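Local coordinates for protein acetyltransferase (Agrobacterium tumefaciens str. C58, PDB 2G3A) that transfers an acetyl group from acetyl-coenzyme A to an acceptor, preferring glucosamine 6-phosphate or dopamine, and releases CoA and the acetylated product, at residues A104-M117 against L139-F152. Residues are numbered along the deposited sequence; the frame is centred on the assembly and turned at random. Where two conformers were deposited one is given.
Sequences ARKRGCMGAYIDTM and LSSGQSITWLEKRF
Strand 111-116 runs antiparallel to strand 145-151, the axes 166° apart, with Ala112-Lys150, Ile114-Leu148 and Thr116-Thr146 as hydrogen-bonded pairs. Each pair makes two backbone bonds, and Phe152 N adds a seventh, 2.9 Å to Met110 O, holding the C-terminal residue. The Phe152 ring lies over Gly111, whose CA sits 3.5 Å from the ring centroid in a CH-pi contact almost on the ring normal. Across the opposite face passes Arg105: its CG is 3.6 Å from Phe152 CD1, and its guanidinium, 26° from the ring plane, rests with one face over Phe152 CB. Ala104 CB and Cys109 O meet the ring edge. Glu101 pairs with both Arg105 and Lys150, probably easing repulsion between these like charges. Both are inner strands of the mixed GNAT sheet, with 75-82 beside 111-116 and 131-136 beside 145-151. On one face Ile114 CG2 packs 3.9 Å from Leu148 CB, against helix 119-128; Ile114 also touches Tyr125, which probably binds CoA. On the other face Asp115 CB lies over the five-membered ring of Trp147, 3.9 Å from its centroid. With CG between backbone N and carbonyl carbon (chi1 51°), the carboxylate stays beside the indole; OD2 accepts from a water 2.7 Å away, which weakly accepts from Trp147 NE1. Tyr77 OH is also hydrogen-bonded to OD2. Trp147 meets Trp147 of the second subunit. Beyond the strands, the bent selenomethionine side chain of Met117 brings CE 3.3 Å from Gln143 OE1, itself hydrogen-bonded by Ser141 OG, while a second water bridges Met117 O and Ser144 N.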
loop_
_atom_site.group_PDB
_atom_site.type_symbol
_atom_site.label_atom_id
_atom_site.label_comp_id
_atom_site.label_asym_id
_atom_site.label_seq_id
_atom_site.Cartn_x
_atom_site.Cartn_y
_atom_site.Cartn_z
ATOM N N ALA A 104 0.876 14.356 12.394
ATOM C CA ALA A 104 2.122 13.621 12.151
ATOM C C ALA A 104 3.324 14.353 12.742
ATOM O O ALA A 104 4.187 13.732 13.361
ATOM C CB ALA A 104 2.322 13.367 10.657
ATOM N N ARG A 105 3.366 15.672 12.580
ATOM C CA ARG A 105 4.430 16.469 13.202
ATOM C C ARG A 105 4.397 16.349 14.725
ATOM O O ARG A 105 5.442 16.197 15.365
ATOM C CB ARG A 105 4.343 17.930 12.772
ATOM C CG ARG A 105 4.800 18.160 11.336
ATOM C CD ARG A 105 4.466 19.586 10.919
ATOM N NE ARG A 105 4.905 19.885 9.560
ATOM C CZ ARG A 105 6.059 20.476 9.250
ATOM N NH1 ARG A 105 6.918 20.826 10.192
ATOM N NH2 ARG A 105 6.356 20.720 7.990
ATOM N N LYS A 106 3.193 16.381 15.293
ATOM C CA LYS A 106 3.014 16.178 16.732
ATOM C C LYS A 106 3.566 14.841 17.197
ATOM O O LYS A 106 4.172 14.745 18.273
ATOM C CB LYS A 106 1.539 16.261 17.114
ATOM C CG LYS A 106 0.996 17.654 17.164
ATOM C CD LYS A 106 -0.021 17.806 18.288
ATOM C CE LYS A 106 -0.767 19.129 18.163
ATOM N NZ LYS A 106 -1.885 19.070 17.173
ATOM N N ARG A 107 3.362 13.809 16.381
ATOM C CA ARG A 107 3.830 12.460 16.710
ATOM C C ARG A 107 5.346 12.328 16.538
ATOM O O ARG A 107 5.910 11.264 16.800
ATOM C CB ARG A 107 3.106 11.415 15.853
ATOM C CG ARG A 107 1.585 11.403 16.021
ATOM C CD ARG A 107 0.950 10.288 15.227
ATOM N NE ARG A 107 -0.494 10.259 15.423
ATOM C CZ ARG A 107 -1.322 9.368 14.880
ATOM N NH1 ARG A 107 -0.863 8.390 14.106
ATOM N NH2 ARG A 107 -2.623 9.447 15.129
ATOM N N GLY A 108 5.987 13.407 16.081
ATOM C CA GLY A 108 7.429 13.436 15.841
ATOM C C GLY A 108 7.890 12.910 14.490
ATOM O O GLY A 108 9.062 12.565 14.339
ATOM N N CYS A 109 6.985 12.841 13.507
ATOM C CA CYS A 109 7.328 12.326 12.167
ATOM C C CYS A 109 8.236 13.276 11.404
ATOM O O CYS A 109 8.223 14.470 11.663
ATOM C CB CYS A 109 6.076 12.047 11.332
ATOM S SG CYS A 109 5.064 10.720 12.034
HETATM N N MSE A 110 9.005 12.713 10.471
HETATM C CA MSE A 110 9.971 13.415 9.639
HETATM C C MSE A 110 9.424 13.784 8.262
HETATM O O MSE A 110 10.021 14.568 7.525
HETATM C CB MSE A 110 11.175 12.500 9.414
HETATM C CG MSE A 110 11.977 12.160 10.654
HETATM SE SE MSE A 110 13.127 10.631 10.204
HETATM C CE MSE A 110 14.063 11.406 8.790
ATOM N N GLY A 111 8.305 13.189 7.885
ATOM C CA GLY A 111 7.760 13.419 6.550
ATOM C C GLY A 111 6.505 12.614 6.261
ATOM O O GLY A 111 6.045 11.813 7.100
ATOM N N ALA A 112 5.951 12.820 5.076
ATOM C CA ALA A 112 4.725 12.121 4.648
ATOM C C ALA A 112 4.953 11.552 3.269
ATOM O O ALA A 112 5.741 12.085 2.483
ATOM C CB ALA A 112 3.525 13.110 4.610
ATOM N N TYR A 113 4.251 10.479 2.944
ATOM C CA TYR A 113 4.192 10.074 1.546
ATOM C C TYR A 113 2.797 9.651 1.126
ATOM O O TYR A 113 1.919 9.376 1.956
ATOM C CB TYR A 113 5.287 9.033 1.193
ATOM C CG TYR A 113 5.085 7.658 1.801
ATOM C CD1 TYR A 113 4.735 6.568 0.995
ATOM C CD2 TYR A 113 5.281 7.433 3.170
ATOM C CE1 TYR A 113 4.555 5.293 1.547
ATOM C CE2 TYR A 113 5.122 6.167 3.723
ATOM C CZ TYR A 113 4.762 5.102 2.908
ATOM O OH TYR A 113 4.598 3.843 3.467
ATOM N N ILE A 114 2.613 9.594 -0.187
ATOM C CA ILE A 114 1.302 9.467 -0.776
ATOM C C ILE A 114 1.436 8.909 -2.189
ATOM O O ILE A 114 2.495 9.013 -2.815
ATOM C CB ILE A 114 0.554 10.848 -0.742
ATOM C CG1 ILE A 114 -0.955 10.674 -0.884
ATOM C CG2 ILE A 114 1.096 11.804 -1.829
ATOM C CD1 ILE A 114 -1.763 11.924 -0.370
ATOM N N ASP A 115 0.369 8.293 -2.694
ATOM C CA ASP A 115 0.405 7.836 -4.087
ATOM C C ASP A 115 -0.944 8.029 -4.768
ATOM O O ASP A 115 -1.958 8.173 -4.101
ATOM C CB ASP A 115 0.868 6.386 -4.163
ATOM C CG ASP A 115 0.086 5.494 -3.238
ATOM O OD1 ASP A 115 -1.096 5.289 -3.513
ATOM O OD2 ASP A 115 0.652 5.027 -2.236
ATOM N N THR A 116 -0.951 8.031 -6.092
ATOM C CA THR A 116 -2.186 8.321 -6.825
ATOM C C THR A 116 -2.110 7.919 -8.292
ATOM O O THR A 116 -1.029 7.924 -8.883
ATOM C CB THR A 116 -2.582 9.828 -6.714
ATOM O OG1 THR A 116 -3.890 10.007 -7.243
ATOM C CG2 THR A 116 -1.614 10.738 -7.478
HETATM N N MSE A 117 -3.261 7.584 -8.866
HETATM C CA MSE A 117 -3.392 7.437 -10.319
HETATM C C MSE A 117 -4.250 8.541 -10.944
HETATM O O MSE A 117 -4.515 8.530 -12.139
HETATM C CB MSE A 117 -4.000 6.085 -10.654
HETATM C CG MSE A 117 -5.504 6.042 -10.378
HETATM SE SE MSE A 117 -6.258 4.277 -10.743
HETATM C CE MSE A 117 -6.629 4.474 -12.657
ATOM N N LEU A 139 -0.970 2.036 -16.717
ATOM C CA LEU A 139 -1.967 1.029 -16.347
ATOM C C LEU A 139 -2.819 0.642 -17.588
ATOM O O LEU A 139 -2.803 1.348 -18.613
ATOM C CB LEU A 139 -2.849 1.556 -15.207
ATOM C CG LEU A 139 -2.127 2.085 -13.951
ATOM C CD1 LEU A 139 -3.086 2.470 -12.816
ATOM C CD2 LEU A 139 -1.047 1.143 -13.446
ATOM N N SER A 140 -3.562 -0.471 -17.467
ATOM C CA SER A 140 -4.413 -1.003 -18.536
ATOM C C SER A 140 -5.417 0.043 -18.987
ATOM O O SER A 140 -5.858 0.044 -20.124
ATOM C CB SER A 140 -5.167 -2.239 -18.045
ATOM O OG SER A 140 -6.097 -1.882 -17.035
ATOM N N SER A 141 -5.779 0.924 -18.068
ATOM C CA SER A 141 -6.738 1.961 -18.367
ATOM C C SER A 141 -6.098 3.273 -18.852
ATOM O O SER A 141 -6.819 4.224 -19.178
ATOM C CB SER A 141 -7.681 2.166 -17.180
ATOM O OG SER A 141 -7.018 1.926 -15.946
ATOM N N GLY A 142 -4.760 3.312 -18.892
ATOM C CA GLY A 142 -4.000 4.435 -19.454
ATOM C C GLY A 142 -3.367 5.440 -18.514
ATOM O O GLY A 142 -2.564 6.266 -18.939
ATOM N N GLN A 143 -3.727 5.384 -17.237
ATOM C CA GLN A 143 -3.192 6.278 -16.229
ATOM C C GLN A 143 -1.843 5.752 -15.750
ATOM O O GLN A 143 -1.395 4.686 -16.173
ATOM C CB GLN A 143 -4.150 6.352 -15.027
ATOM C CG GLN A 143 -5.584 6.733 -15.385
ATOM C CD GLN A 143 -6.373 5.579 -15.970
ATOM O OE1 GLN A 143 -5.984 4.395 -15.843
ATOM N NE2 GLN A 143 -7.478 5.910 -16.646
ATOM N N SER A 144 -1.184 6.540 -14.909
ATOM C CA SER A 144 0.038 6.110 -14.248
ATOM C C SER A 144 -0.150 6.144 -12.737
ATOM O O SER A 144 -1.051 6.832 -12.225
ATOM C CB SER A 144 1.211 7.013 -14.652
ATOM O OG SER A 144 1.012 8.335 -14.190
ATOM N N ILE A 145 0.682 5.394 -12.018
ATOM C CA ILE A 145 0.794 5.570 -10.557
ATOM C C ILE A 145 1.986 6.484 -10.259
ATOM O O ILE A 145 3.061 6.310 -10.839
ATOM C CB ILE A 145 0.937 4.235 -9.782
ATOM C CG1 ILE A 145 -0.194 3.267 -10.159
ATOM C CG2 ILE A 145 0.972 4.497 -8.245
ATOM C CD1 ILE A 145 -0.146 1.888 -9.476
ATOM N N THR A 146 1.789 7.476 -9.382
ATOM C CA THR A 146 2.885 8.368 -8.968
ATOM C C THR A 146 2.985 8.320 -7.454
ATOM O O THR A 146 1.950 8.328 -6.767
ATOM C CB THR A 146 2.648 9.836 -9.430
ATOM O OG1 THR A 146 2.397 9.849 -10.834
ATOM C CG2 THR A 146 3.890 10.734 -9.135
ATOM N N TRP A 147 4.222 8.224 -6.943
ATOM C CA TRP A 147 4.489 8.293 -5.506
ATOM C C TRP A 147 5.120 9.629 -5.241
ATOM O O TRP A 147 5.946 10.134 -6.042
ATOM C CB TRP A 147 5.439 7.168 -5.045
ATOM C CG TRP A 147 4.777 5.788 -5.011
ATOM C CD1 TRP A 147 4.186 5.177 -3.928
ATOM C CD2 TRP A 147 4.637 4.875 -6.112
ATOM N NE1 TRP A 147 3.685 3.943 -4.304
ATOM C CE2 TRP A 147 3.954 3.740 -5.636
ATOM C CE3 TRP A 147 5.023 4.914 -7.464
ATOM C CZ2 TRP A 147 3.648 2.651 -6.468
ATOM C CZ3 TRP A 147 4.719 3.840 -8.281
ATOM C CH2 TRP A 147 4.049 2.715 -7.769
ATOM N N LEU A 148 4.737 10.221 -4.115
ATOM C CA LEU A 148 5.255 11.529 -3.743
ATOM C C LEU A 148 5.654 11.559 -2.273
ATOM O O LEU A 148 5.089 10.821 -1.465
ATOM C CB LEU A 148 4.192 12.633 -4.008
ATOM C CG LEU A 148 3.682 12.764 -5.443
ATOM C CD1 LEU A 148 2.380 12.007 -5.612
ATOM C CD2 LEU A 148 3.478 14.239 -5.835
ATOM N N GLU A 149 6.605 12.427 -1.923
ATOM C CA GLU A 149 6.949 12.651 -0.510
ATOM C C GLU A 149 6.838 14.139 -0.113
ATOM O O GLU A 149 6.906 15.043 -0.958
ATOM C CB GLU A 149 8.384 12.177 -0.227
ATOM C CG GLU A 149 9.435 13.116 -0.861
ATOM C CD GLU A 149 10.883 12.678 -0.661
ATOM O OE1 GLU A 149 11.127 11.706 0.082
ATOM O OE2 GLU A 149 11.775 13.321 -1.261
ATOM N N LYS A 150 6.726 14.371 1.189
ATOM C CA LYS A 150 6.819 15.711 1.765
ATOM C C LYS A 150 7.588 15.600 3.073
ATOM O O LYS A 150 7.121 15.008 4.051
ATOM C CB LYS A 150 5.437 16.344 1.988
ATOM C CG LYS A 150 5.491 17.828 2.433
ATOM C CD LYS A 150 4.074 18.437 2.328
ATOM C CE LYS A 150 4.064 19.932 2.583
ATOM N NZ LYS A 150 4.296 20.271 4.007
ATOM N N ARG A 151 8.782 16.170 3.075
ATOM C CA ARG A 151 9.634 16.120 4.247
ATOM C C ARG A 151 9.309 17.313 5.125
ATOM O O ARG A 151 9.132 18.426 4.627
ATOM C CB ARG A 151 11.108 16.101 3.832
ATOM C CG ARG A 151 11.408 15.113 2.719
ATOM C CD ARG A 151 12.894 15.004 2.399
ATOM N NE ARG A 151 13.563 14.109 3.340
ATOM C CZ ARG A 151 13.746 12.801 3.157
ATOM N NH1 ARG A 151 13.341 12.183 2.043
ATOM N NH2 ARG A 151 14.349 12.104 4.106
ATOM N N PHE A 152 9.206 17.071 6.429
ATOM C CA PHE A 152 8.917 18.134 7.390
ATOM C C PHE A 152 10.141 18.963 7.810
ATOM O O PHE A 152 11.264 18.458 7.852
ATOM C CB PHE A 152 8.210 17.556 8.617
ATOM C CG PHE A 152 6.972 16.756 8.285
ATOM C CD1 PHE A 152 6.500 15.788 9.173
ATOM C CD2 PHE A 152 6.288 16.963 7.075
ATOM C CE1 PHE A 152 5.347 15.054 8.868
ATOM C CE2 PHE A 152 5.141 16.242 6.760
ATOM C CZ PHE A 152 4.674 15.271 7.666
HETATM O O HOH W 1 2.670 3.394 -1.479
HETATM O O HOH W 2 -2.669 9.273 -14.186
#